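Local structure of insecticyanin-A (Manduca sexta, 1Z24) at residues A[4-10]-A[117-122]; A[54-58]-A[70-74]; A[62-67]-A[174-178]; A[112-116]-A[148-153]. The protein binds the blue bile pigment biliverdin IX gamma and, together with lipoprotein-bound carotenes, gives hornworms the green colour that camouflages them. One frame throughout, in Å; residues are numbered along the deposited sequence.

Contact 1 of 4, residues A[4-10]-A[117-122]; sequences FYPGYCP and YNCDYH. With BLV (biliverdin IX gamma chromophore), chain B.
Cys-9 and Cys-119 bring the N-terminal segment and the strand closest, with CA atoms 5.8 Å apart, and Tyr-8 faces Tyr-121 at a similar spacing. Residues 4-6 are extended, 7-10 form a loop, and no hydrogen bond links them to strand 117-122; strand 3-6 pairs instead with strand 127-136. The disulfide joins Cys-9 SG to Cys-119 SG at 2.1 Å, with a torsion of -90° about the S-S bond. SG of Cys-119 stands anti to its backbone N (chi1 -174°), which carries the sulfur out from the strand to meet Cys-9. Next to the disulfide, the Tyr-8 ring lies obliquely across one face of the Tyr-121 ring, planes 34° apart, and Tyr-8 CE1 comes 3.5 Å from Tyr-121 CZ. The edge of Tyr-121 reaches the Gly-7 carbonyl, with CE1 3.4 Å from O. Phe-4 points an edge at the face of His-122, its CE2 3.4 Å from His-122 CD2. On the strand's pocket side, Asn-118 ND2 donates a nearly straight bond of 2.9 Å to the propionate oxygen O1A of biliverdin. A covalent bond and aromatic packing thus tie the N-terminal segment to a strand that also binds the pigment.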
# COMPACT_ATOMS: atom_id res chain seq x y z
N PHE A 4 0.37 7.57 -11.51
CA PHE A 4 0.47 8.04 -10.13
C PHE A 4 -0.68 7.53 -9.33
O PHE A 4 -1.77 7.29 -9.82
CB PHE A 4 0.28 9.59 -10.18
CG PHE A 4 1.55 10.35 -10.36
CD1 PHE A 4 2.04 10.57 -11.65
CD2 PHE A 4 2.25 10.81 -9.24
CE1 PHE A 4 3.23 11.28 -11.81
CE2 PHE A 4 3.43 11.52 -9.39
CZ PHE A 4 3.89 11.76 -10.68
N TYR A 5 -0.45 7.35 -8.09
CA TYR A 5 -1.48 6.90 -7.20
C TYR A 5 -1.32 7.77 -5.97
O TYR A 5 -0.23 8.27 -5.71
CB TYR A 5 -1.21 5.51 -6.76
CG TYR A 5 -1.26 4.53 -7.86
CD1 TYR A 5 -2.49 4.02 -8.26
CD2 TYR A 5 -0.10 4.07 -8.49
CE1 TYR A 5 -2.59 3.05 -9.27
CE2 TYR A 5 -0.19 3.08 -9.48
CZ TYR A 5 -1.44 2.55 -9.85
OH TYR A 5 -1.58 1.60 -10.82
N PRO A 6 -2.36 7.97 -5.21
CA PRO A 6 -2.25 8.82 -4.06
C PRO A 6 -1.48 8.29 -2.89
O PRO A 6 -1.42 7.10 -2.68
CB PRO A 6 -3.65 9.09 -3.55
CG PRO A 6 -4.56 8.11 -4.27
CD PRO A 6 -3.75 7.54 -5.45
N GLY A 7 -0.90 9.19 -2.12
CA GLY A 7 -0.18 8.77 -0.93
C GLY A 7 1.26 8.42 -1.13
O GLY A 7 1.81 8.59 -2.21
N TYR A 8 1.84 7.92 -0.04
CA TYR A 8 3.25 7.53 -0.02
C TYR A 8 3.41 6.20 -0.71
O TYR A 8 2.43 5.49 -0.85
CB TYR A 8 3.71 7.34 1.50
CG TYR A 8 3.67 8.62 2.31
CD1 TYR A 8 4.60 9.63 2.12
CD2 TYR A 8 2.68 8.87 3.25
CE1 TYR A 8 4.60 10.81 2.86
CE2 TYR A 8 2.63 10.05 3.98
CZ TYR A 8 3.59 11.04 3.79
OH TYR A 8 3.54 12.23 4.50
N CYS A 9 4.63 5.86 -1.10
CA CYS A 9 4.85 4.58 -1.75
C CYS A 9 4.51 3.52 -0.77
O CYS A 9 4.75 3.76 0.39
CB CYS A 9 6.39 4.50 -1.91
SG CYS A 9 6.87 5.56 -3.27
N PRO A 10 3.98 2.36 -1.18
CA PRO A 10 3.64 1.30 -0.24
C PRO A 10 4.84 0.52 0.22
O PRO A 10 5.96 0.59 -0.34
CB PRO A 10 2.89 0.22 -1.00
CG PRO A 10 3.23 0.53 -2.44
CD PRO A 10 3.38 2.04 -2.47
N TYR A 117 11.11 -2.86 -10.30
CA TYR A 117 10.14 -1.84 -9.98
C TYR A 117 10.72 -0.66 -9.24
O TYR A 117 11.81 -0.72 -8.80
CB TYR A 117 9.27 -2.60 -8.95
CG TYR A 117 8.34 -1.86 -7.97
CD1 TYR A 117 6.97 -1.77 -8.24
CD2 TYR A 117 8.82 -1.31 -6.77
CE1 TYR A 117 6.07 -1.14 -7.38
CE2 TYR A 117 7.94 -0.69 -5.89
CZ TYR A 117 6.58 -0.61 -6.19
OH TYR A 117 5.73 -0.01 -5.32
N ASN A 118 9.97 0.42 -9.12
CA ASN A 118 10.39 1.61 -8.38
C ASN A 118 9.13 2.40 -8.03
O ASN A 118 8.10 2.19 -8.64
CB ASN A 118 11.57 2.46 -8.83
CG ASN A 118 11.13 3.70 -9.56
OD1 ASN A 118 10.40 3.65 -10.57
ND2 ASN A 118 11.63 4.82 -9.10
N CYS A 119 9.23 3.24 -7.03
CA CYS A 119 8.16 4.08 -6.52
C CYS A 119 8.81 5.38 -6.23
O CYS A 119 9.78 5.46 -5.49
CB CYS A 119 7.46 3.48 -5.26
SG CYS A 119 6.04 4.54 -4.86
N ASP A 120 8.30 6.41 -6.86
CA ASP A 120 8.80 7.77 -6.74
C ASP A 120 7.76 8.66 -6.07
O ASP A 120 6.69 8.92 -6.64
CB ASP A 120 9.04 8.21 -8.19
CG ASP A 120 9.80 9.51 -8.31
OD1 ASP A 120 10.64 9.68 -9.18
OD2 ASP A 120 9.54 10.42 -7.41
N TYR A 121 8.07 9.12 -4.86
CA TYR A 121 7.12 9.95 -4.12
C TYR A 121 7.28 11.45 -4.39
O TYR A 121 8.37 11.97 -4.28
CB TYR A 121 7.08 9.60 -2.59
CG TYR A 121 6.08 10.48 -1.81
CD1 TYR A 121 4.70 10.30 -1.90
CD2 TYR A 121 6.50 11.53 -0.99
CE1 TYR A 121 3.80 11.12 -1.23
CE2 TYR A 121 5.63 12.33 -0.26
CZ TYR A 121 4.27 12.14 -0.41
OH TYR A 121 3.42 12.94 0.23
N HIS A 122 6.19 12.15 -4.74
CA HIS A 122 6.18 13.60 -4.99
C HIS A 122 5.42 14.28 -3.84
O HIS A 122 4.21 14.34 -3.84
CB HIS A 122 5.36 13.84 -6.23
CG HIS A 122 6.11 13.38 -7.42
ND1 HIS A 122 6.59 14.27 -8.39
CD2 HIS A 122 6.44 12.12 -7.83
CE1 HIS A 122 7.21 13.54 -9.34
NE2 HIS A 122 7.14 12.25 -9.03
NA BLV B . 14.92 4.21 -15.38
C1A BLV B . 14.52 5.34 -14.74
C2A BLV B . 14.40 5.18 -13.30
C3A BLV B . 14.75 3.89 -13.04
C4A BLV B . 15.07 3.29 -14.36
CMA BLV B . 14.76 3.09 -11.69
OA BLV B . 14.30 6.38 -15.33
CAA BLV B . 13.93 6.20 -12.35
CBA BLV B . 12.45 6.21 -12.55
CGA BLV B . 11.85 7.37 -11.76
O1A BLV B . 11.28 7.21 -10.72
O2A BLV B . 11.97 8.48 -12.19
CHB BLV B . 15.43 1.96 -14.51
NB BLV B . 15.84 1.78 -16.92
C1B BLV B . 15.56 1.23 -15.68
C2B BLV B . 15.47 -0.21 -15.77
C3B BLV B . 15.69 -0.50 -17.05
C4B BLV B . 15.91 0.75 -17.77
CMB BLV B . 15.20 -1.17 -14.62
CAB BLV B . 15.69 -1.88 -17.65
CBB BLV B . 15.07 -1.94 -18.87
CHC BLV B . 16.21 0.82 -19.14
NC BLV B . 16.35 3.16 -19.74
C1C BLV B . 16.59 1.85 -19.95
C2C BLV B . 17.30 1.63 -21.23
C3C BLV B . 17.55 2.80 -21.82
C4C BLV B . 16.94 3.80 -20.86
CMC BLV B . 17.76 0.33 -21.70
CAC BLV B . 18.23 3.20 -23.15
CBC BLV B . 18.79 4.43 -23.30
CHD BLV B . 16.85 5.22 -21.09
ND BLV B . 17.10 6.00 -18.76
C1D BLV B . 16.94 6.23 -20.16
C2D BLV B . 16.93 7.70 -20.43
C3D BLV B . 17.08 8.34 -19.22
C4D BLV B . 17.18 7.28 -18.24
CMD BLV B . 16.77 8.39 -21.75
OD BLV B . 17.34 7.50 -17.06
CAD BLV B . 17.14 9.80 -19.00
CBD BLV B . 18.59 10.18 -18.77
CGD BLV B . 18.73 11.68 -18.30
O1D BLV B . 18.94 12.53 -19.10
O2D BLV B . 18.59 11.99 -17.13

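Contact 2 of 4, residues A[54-58]-A[70-74]; sequences KASVY and MEGDL. With BLV (biliverdin IX gamma chromophore), chain B.
Val-57 and Gly-72 form the central hydrogen-bonded pair of an antiparallel beta hairpin, part of the lipocalin barrel that encloses the pigment. The local axes of strands 55-58 and 70-74 approach to 4.1 Å and run at 149° to one another.

The backbone bonds come first. Val-57 N donates to Gly-72 O at 2.8 Å, and Gly-72 N returns a bond to Val-57 O at 3.0 Å. Another joins Leu-74 N to Ala-55 O. Between these links lies the non-hydrogen-bonded pair Ser-56 and Asp-73. Beyond Val-57 and Gly-72, toward the turn, the like pair Tyr-58 and Glu-71 adds a CA-H...O contact from Glu-71 CA to Val-57 O.

Apolar contacts gather on the face bearing Ala-55, Val-57 and Leu-74. Ala-55 CB lies 4.0 Å from Leu-74 CB, and Val-57 CG1 reaches across to the same CB atom. This face is extended by Tyr-48 from strand 44-50 and by Met-90 and Phe-92 from strand 88-94. Gly-72, having no side chain, lets Val-57 CG1 settle against its carbonyl group.

Polar groups occupy the other face. The Glu-71 carboxylate, its plane 88° from that of the Tyr-58 ring, brings OE1 to the ring edge near CD1. At the margin, the poorly ordered Lys-54 crosses near Asp-73, NZ 4.6 Å from OD2, probably attracting it only at a distance.

Met-70 meets the pigment. The bend at chi3 (80°) turns its methyl along ring D, one of biliverdin's two end rings, where CE lies 3.5 Å from C4D and SD 3.4 Å from C1D.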
# COMPACT_ATOMS: atom_id res chain seq x y z
N LYS A 54 33.86 -5.08 -9.96
CA LYS A 54 33.23 -3.97 -10.59
C LYS A 54 32.14 -4.31 -11.56
O LYS A 54 32.26 -5.27 -12.33
CB LYS A 54 34.20 -3.01 -11.18
CG LYS A 54 33.49 -1.76 -11.67
CD LYS A 54 34.45 -0.76 -12.35
CE LYS A 54 33.98 -0.07 -13.66
NZ LYS A 54 35.09 0.37 -14.58
N ALA A 55 31.10 -3.50 -11.49
CA ALA A 55 29.95 -3.67 -12.34
C ALA A 55 29.65 -2.42 -13.16
O ALA A 55 29.80 -1.32 -12.67
CB ALA A 55 28.78 -4.14 -11.51
N SER A 56 29.26 -2.60 -14.41
CA SER A 56 28.96 -1.47 -15.27
C SER A 56 27.66 -1.67 -16.03
O SER A 56 27.13 -2.77 -16.11
CB SER A 56 30.05 -1.24 -16.27
OG SER A 56 30.17 -2.32 -17.13
N VAL A 57 27.13 -0.61 -16.59
CA VAL A 57 25.88 -0.75 -17.32
C VAL A 57 25.95 -0.13 -18.71
O VAL A 57 26.58 0.90 -18.93
CB VAL A 57 24.63 -0.29 -16.51
CG1 VAL A 57 24.93 0.82 -15.54
CG2 VAL A 57 23.49 0.17 -17.38
N TYR A 58 25.30 -0.76 -19.64
CA TYR A 58 25.22 -0.28 -20.96
C TYR A 58 23.73 -0.36 -21.32
O TYR A 58 23.15 -1.44 -21.47
CB TYR A 58 26.08 -1.13 -21.92
CG TYR A 58 25.91 -0.62 -23.34
CD1 TYR A 58 26.73 0.40 -23.83
CD2 TYR A 58 24.96 -1.14 -24.21
CE1 TYR A 58 26.60 0.92 -25.11
CE2 TYR A 58 24.82 -0.65 -25.52
CZ TYR A 58 25.64 0.38 -25.95
OH TYR A 58 25.56 0.83 -27.22
N MET A 70 23.55 4.72 -23.07
CA MET A 70 24.07 5.31 -21.85
C MET A 70 25.01 4.33 -21.21
O MET A 70 24.71 3.13 -21.14
CB MET A 70 22.95 5.37 -20.80
CG MET A 70 21.78 6.21 -21.18
SD MET A 70 20.32 5.90 -20.14
CE MET A 70 20.63 6.83 -18.66
N GLU A 71 26.13 4.84 -20.73
CA GLU A 71 27.11 4.01 -20.06
C GLU A 71 27.26 4.45 -18.63
O GLU A 71 27.35 5.65 -18.38
CB GLU A 71 28.46 4.10 -20.77
CG GLU A 71 28.32 3.84 -22.29
CD GLU A 71 29.63 3.61 -23.01
OE1 GLU A 71 30.03 2.50 -23.24
OE2 GLU A 71 30.31 4.69 -23.34
N GLY A 72 27.25 3.52 -17.66
CA GLY A 72 27.38 3.96 -16.29
C GLY A 72 27.90 2.87 -15.41
O GLY A 72 28.27 1.82 -15.89
N ASP A 73 27.90 3.15 -14.12
CA ASP A 73 28.35 2.24 -13.14
C ASP A 73 27.18 1.61 -12.46
O ASP A 73 26.09 2.18 -12.40
CB ASP A 73 29.23 3.00 -12.14
CG ASP A 73 30.49 3.58 -12.82
OD1 ASP A 73 30.79 4.78 -12.76
OD2 ASP A 73 31.23 2.68 -13.46
N LEU A 74 27.43 0.44 -11.94
CA LEU A 74 26.39 -0.29 -11.25
C LEU A 74 26.91 -0.82 -9.94
O LEU A 74 28.02 -1.33 -9.87
CB LEU A 74 25.91 -1.45 -12.18
CG LEU A 74 24.58 -2.06 -11.69
CD1 LEU A 74 23.92 -2.92 -12.74
CD2 LEU A 74 24.80 -2.96 -10.52
NA BLV B . 14.92 4.21 -15.38
C1A BLV B . 14.52 5.34 -14.74
C2A BLV B . 14.40 5.18 -13.30
C3A BLV B . 14.75 3.89 -13.04
C4A BLV B . 15.07 3.29 -14.36
CMA BLV B . 14.76 3.09 -11.69
OA BLV B . 14.30 6.38 -15.33
CAA BLV B . 13.93 6.20 -12.35
CBA BLV B . 12.45 6.21 -12.55
CGA BLV B . 11.85 7.37 -11.76
O1A BLV B . 11.28 7.21 -10.72
O2A BLV B . 11.97 8.48 -12.19
CHB BLV B . 15.43 1.96 -14.51
NB BLV B . 15.84 1.78 -16.92
C1B BLV B . 15.56 1.23 -15.68
C2B BLV B . 15.47 -0.21 -15.77
C3B BLV B . 15.69 -0.50 -17.05
C4B BLV B . 15.91 0.75 -17.77
CMB BLV B . 15.20 -1.17 -14.62
CAB BLV B . 15.69 -1.88 -17.65
CBB BLV B . 15.07 -1.94 -18.87
CHC BLV B . 16.21 0.82 -19.14
NC BLV B . 16.35 3.16 -19.74
C1C BLV B . 16.59 1.85 -19.95
C2C BLV B . 17.30 1.63 -21.23
C3C BLV B . 17.55 2.80 -21.82
C4C BLV B . 16.94 3.80 -20.86
CMC BLV B . 17.76 0.33 -21.70
CAC BLV B . 18.23 3.20 -23.15
CBC BLV B . 18.79 4.43 -23.30
CHD BLV B . 16.85 5.22 -21.09
ND BLV B . 17.10 6.00 -18.76
C1D BLV B . 16.94 6.23 -20.16
C2D BLV B . 16.93 7.70 -20.43
C3D BLV B . 17.08 8.34 -19.22
C4D BLV B . 17.18 7.28 -18.24
CMD BLV B . 16.77 8.39 -21.75
OD BLV B . 17.34 7.50 -17.06
CAD BLV B . 17.14 9.80 -19.00
CBD BLV B . 18.59 10.18 -18.77
CGD BLV B . 18.73 11.68 -18.30
O1D BLV B . 18.94 12.53 -19.10
O2D BLV B . 18.59 11.99 -17.13

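Contact 3 of 4, residues A[62-67]-A[174-178]; sequences VSNGVK and ACQYS
Lys-67 lies across one face of the Tyr-177 ring and can be followed along it to the hydroxyl. CB sits over the face, 3.8 Å from the ring centroid and 17° off the normal, in a CH-pi contact. Bends at chi2, chi3 and chi4 lift CG and CD from the ring and return CE to its face over CZ. At the tip, NZ gives a weak hydrogen bond to Tyr-177 OH, 3.2 Å away, from above the ring plane. A chi1 of 59°, with CG flanked by backbone N and carbonyl carbon, sets the ring under the lysine.

Gly-65 O receives the Ser-178 N-H at 2.8 Å, in the carbonyl plane, and a weak second bond from Ser-178 OG. Val-62 turns its two methyls to the carbonyls at and just after the end of helix 172-175: CG1 lies 3.4 Å from Gln-176 O, while CG2 faces Cys-175 O. Cys-175 is itself disulfide-bonded to Cys-43, which ties this segment to the barrel. Two backbone bonds between Ser-63 and Val-66 close the turn that presents Gly-65. This is a type I' turn of a two-residue beta hairpin, joining strands 55-63 and 66-76 of the lipocalin barrel and packed against the C-terminal segment.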
# COMPACT_ATOMS: atom_id res chain seq x y z
N VAL A 62 16.46 2.23 -29.52
CA VAL A 62 16.42 2.84 -30.82
C VAL A 62 15.21 3.77 -31.03
O VAL A 62 14.04 3.42 -30.79
CB VAL A 62 16.46 1.74 -31.95
CG1 VAL A 62 16.50 2.36 -33.35
CG2 VAL A 62 17.68 0.80 -31.84
N SER A 63 15.52 4.98 -31.50
CA SER A 63 14.52 5.99 -31.81
C SER A 63 14.87 6.47 -33.21
O SER A 63 15.99 6.92 -33.44
CB SER A 63 14.45 7.15 -30.79
OG SER A 63 14.57 6.54 -29.50
N ASN A 64 13.93 6.31 -34.14
CA ASN A 64 14.07 6.73 -35.52
C ASN A 64 15.39 6.44 -36.17
O ASN A 64 16.00 7.35 -36.73
CB ASN A 64 13.82 8.24 -35.71
CG ASN A 64 12.53 8.66 -35.03
OD1 ASN A 64 12.46 9.44 -34.01
ND2 ASN A 64 11.48 8.10 -35.61
N GLY A 65 15.82 5.20 -36.12
CA GLY A 65 17.06 4.83 -36.76
C GLY A 65 18.30 5.15 -35.98
O GLY A 65 19.41 4.86 -36.41
N VAL A 66 18.10 5.74 -34.84
CA VAL A 66 19.26 6.06 -34.05
C VAL A 66 19.31 5.25 -32.79
O VAL A 66 18.32 5.11 -32.06
CB VAL A 66 19.18 7.48 -33.59
CG1 VAL A 66 20.47 7.74 -32.79
CG2 VAL A 66 19.06 8.27 -34.89
N LYS A 67 20.50 4.76 -32.56
CA LYS A 67 20.65 3.99 -31.39
C LYS A 67 21.20 4.84 -30.31
O LYS A 67 22.38 5.18 -30.35
CB LYS A 67 21.58 2.81 -31.53
CG LYS A 67 21.45 1.78 -30.42
CD LYS A 67 22.73 1.18 -29.88
CE LYS A 67 23.67 0.34 -30.74
NZ LYS A 67 23.78 -1.08 -30.30
N ALA A 174 12.62 -2.90 -35.81
CA ALA A 174 12.68 -2.09 -34.60
C ALA A 174 14.07 -1.90 -34.11
O ALA A 174 14.47 -0.84 -33.63
CB ALA A 174 11.96 -2.84 -33.50
N CYS A 175 14.84 -2.94 -34.19
CA CYS A 175 16.16 -2.79 -33.67
C CYS A 175 17.18 -2.23 -34.61
O CYS A 175 18.35 -2.03 -34.24
CB CYS A 175 16.65 -4.20 -33.30
SG CYS A 175 15.79 -4.82 -31.86
N GLN A 176 16.76 -1.99 -35.82
CA GLN A 176 17.67 -1.48 -36.82
C GLN A 176 18.08 -0.05 -36.58
O GLN A 176 17.25 0.78 -36.21
CB GLN A 176 16.79 -1.42 -38.06
CG GLN A 176 17.37 -1.24 -39.48
CD GLN A 176 16.29 -1.96 -40.35
OE1 GLN A 176 16.43 -3.16 -40.73
NE2 GLN A 176 15.13 -1.29 -40.58
N TYR A 177 19.35 0.24 -36.82
CA TYR A 177 19.78 1.61 -36.65
C TYR A 177 20.88 1.96 -37.63
O TYR A 177 21.75 1.15 -37.90
CB TYR A 177 20.19 2.03 -35.27
CG TYR A 177 21.31 1.17 -34.80
CD1 TYR A 177 22.65 1.56 -34.97
CD2 TYR A 177 21.01 -0.05 -34.18
CE1 TYR A 177 23.68 0.74 -34.50
CE2 TYR A 177 22.03 -0.87 -33.70
CZ TYR A 177 23.36 -0.47 -33.87
OH TYR A 177 24.34 -1.29 -33.41
N SER A 178 20.86 3.18 -38.14
CA SER A 178 21.88 3.61 -39.07
C SER A 178 22.97 4.32 -38.32
O SER A 178 24.12 4.37 -38.74
CB SER A 178 21.30 4.56 -40.08
OG SER A 178 20.83 5.69 -39.35

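Contact 4 of 4, residues A[112-116]-A[148-153]; sequences NYAIN and VVDNVL
Tyr-113 and Ile-115 pack against Val-148, Val-149, Val-152 and Leu-153, joining a barrel strand to the alpha-helix that lies against the outside of the lipocalin barrel. The axes of strand 113-116 and helix 148-153 come within 9.8 Å and run in roughly the same direction, 27° apart, with no hydrogen bond between them.

Tyr-113 opens the strand and touches three valines. Its CG lies between the backbone N and the carbonyl carbon (chi1 78°), an orientation that carries the ring over the start of the helical segment. Val-149 CG2 fits beside the root of this side chain, 3.7 Å from Tyr-113 CB and similarly near CG. Farther out, CE2 meets Val-148 CG1, whose side chain runs across the tyrosine at about a right angle. The hydroxyl end extends toward the next helical turn, with OH near Val-152 CG2.

Ala-114, between two residues that face the helix, points away from it. Its backbone pairs with Leu-135 of strand 127-136.

Ile-115 again faces the helix. Its CG1 branch, anti to the carbonyl carbon (chi1 -57°), takes CD1 toward Val-152 and Leu-153, one turn beyond Val-148 and Val-149. Val-152 is thus shared, CG2 going to the tyrosine and CG1 to the isoleucine. The CG2 branch of Ile-115 approaches Leu-153 CD2, the two side chains crossing at a slant. Asn-116, next in the strand, belongs to the biliverdin pocket, which places pigment and helix on different sides of this strand. Ile-115 CD1 ends 3.6 Å from Val-152 CG1.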
# COMPACT_ATOMS: atom_id res chain seq x y z
N ASN A 112 16.31 -16.40 -16.84
CA ASN A 112 15.36 -16.04 -17.88
C ASN A 112 14.54 -14.76 -17.71
O ASN A 112 14.23 -14.11 -18.69
CB ASN A 112 14.20 -17.05 -17.84
CG ASN A 112 14.78 -18.40 -18.02
OD1 ASN A 112 15.38 -18.66 -19.04
ND2 ASN A 112 14.69 -19.20 -17.02
N TYR A 113 14.12 -14.45 -16.49
CA TYR A 113 13.31 -13.26 -16.31
C TYR A 113 13.62 -12.55 -15.00
O TYR A 113 14.20 -13.12 -14.05
CB TYR A 113 11.78 -13.67 -16.27
CG TYR A 113 11.42 -14.23 -14.91
CD1 TYR A 113 10.99 -13.42 -13.84
CD2 TYR A 113 11.56 -15.60 -14.67
CE1 TYR A 113 10.76 -13.96 -12.57
CE2 TYR A 113 11.31 -16.17 -13.42
CZ TYR A 113 10.91 -15.33 -12.37
OH TYR A 113 10.67 -15.87 -11.16
N ALA A 114 13.20 -11.30 -15.00
CA ALA A 114 13.32 -10.44 -13.84
C ALA A 114 12.14 -9.50 -13.83
O ALA A 114 11.70 -9.06 -14.89
CB ALA A 114 14.59 -9.59 -13.73
N ILE A 115 11.64 -9.18 -12.63
CA ILE A 115 10.55 -8.23 -12.44
C ILE A 115 11.14 -7.12 -11.57
O ILE A 115 11.42 -7.33 -10.37
CB ILE A 115 9.25 -8.80 -11.90
CG1 ILE A 115 8.78 -9.91 -12.82
CG2 ILE A 115 8.17 -7.75 -11.83
CD1 ILE A 115 7.73 -10.75 -12.10
N ASN A 116 11.34 -5.95 -12.19
CA ASN A 116 11.92 -4.75 -11.56
C ASN A 116 10.88 -3.68 -11.31
O ASN A 116 9.88 -3.61 -12.02
CB ASN A 116 13.08 -4.19 -12.42
CG ASN A 116 14.35 -5.00 -12.25
OD1 ASN A 116 15.44 -4.55 -12.56
ND2 ASN A 116 14.22 -6.15 -11.76
N VAL A 148 5.40 -18.63 -16.02
CA VAL A 148 6.06 -18.40 -14.78
C VAL A 148 5.91 -16.94 -14.36
O VAL A 148 5.43 -16.61 -13.27
CB VAL A 148 7.51 -18.76 -14.90
CG1 VAL A 148 8.20 -18.19 -13.65
CG2 VAL A 148 7.57 -20.31 -14.79
N VAL A 149 6.24 -16.07 -15.29
CA VAL A 149 6.15 -14.64 -15.06
C VAL A 149 4.75 -14.21 -14.65
O VAL A 149 4.52 -13.46 -13.72
CB VAL A 149 6.58 -13.95 -16.38
CG1 VAL A 149 6.22 -12.48 -16.38
CG2 VAL A 149 8.08 -14.07 -16.56
N ASP A 150 3.78 -14.70 -15.36
CA ASP A 150 2.45 -14.30 -15.03
C ASP A 150 2.02 -14.71 -13.65
O ASP A 150 1.22 -14.04 -13.02
CB ASP A 150 1.44 -15.05 -15.89
CG ASP A 150 1.30 -14.63 -17.32
OD1 ASP A 150 0.79 -15.41 -18.13
OD2 ASP A 150 1.77 -13.40 -17.59
N ASN A 151 2.50 -15.84 -13.19
CA ASN A 151 2.07 -16.26 -11.87
C ASN A 151 2.78 -15.50 -10.78
O ASN A 151 2.23 -15.25 -9.71
CB ASN A 151 2.36 -17.72 -11.74
CG ASN A 151 1.16 -18.54 -12.17
OD1 ASN A 151 0.33 -18.91 -11.33
ND2 ASN A 151 1.04 -18.81 -13.48
N VAL A 152 4.02 -15.15 -11.04
CA VAL A 152 4.80 -14.40 -10.07
C VAL A 152 4.19 -12.99 -9.93
O VAL A 152 3.94 -12.47 -8.79
CB VAL A 152 6.29 -14.41 -10.46
CG1 VAL A 152 7.05 -13.34 -9.68
CG2 VAL A 152 6.98 -15.69 -10.03
N LEU A 153 3.98 -12.39 -11.10
CA LEU A 153 3.41 -11.07 -11.16
C LEU A 153 2.12 -11.00 -10.37
O LEU A 153 1.91 -10.07 -9.66
CB LEU A 153 2.89 -10.72 -12.54
CG LEU A 153 3.83 -9.82 -13.24
CD1 LEU A 153 3.08 -9.51 -14.49
CD2 LEU A 153 4.12 -8.54 -12.46

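Overall arrangement
Contacts 2 and 4 are partly buried, whereas contacts 1 and 3 lie at the surface on opposite sides of the chain's centre. Strand 113-122 serves both contact 1 and contact 4, which adjoin in sequence although their centres are 21 Å apart. Contacts 2 and 3 share the hairpin 55-63/66-76 and touch where Tyr-58 packs on Lys-67. Their chemistry follows their place: backbone pairing dominates within the sheet in contact 2, and purely apolar packing seats the helix in contact 4. Chain-end segments are held by a disulfide and rings in contact 1, and in contact 3 by one good backbone bond, weaker polar ones and a lysine laid over a tyrosine ring. Contacts 1 and 2 both reach the biliverdin.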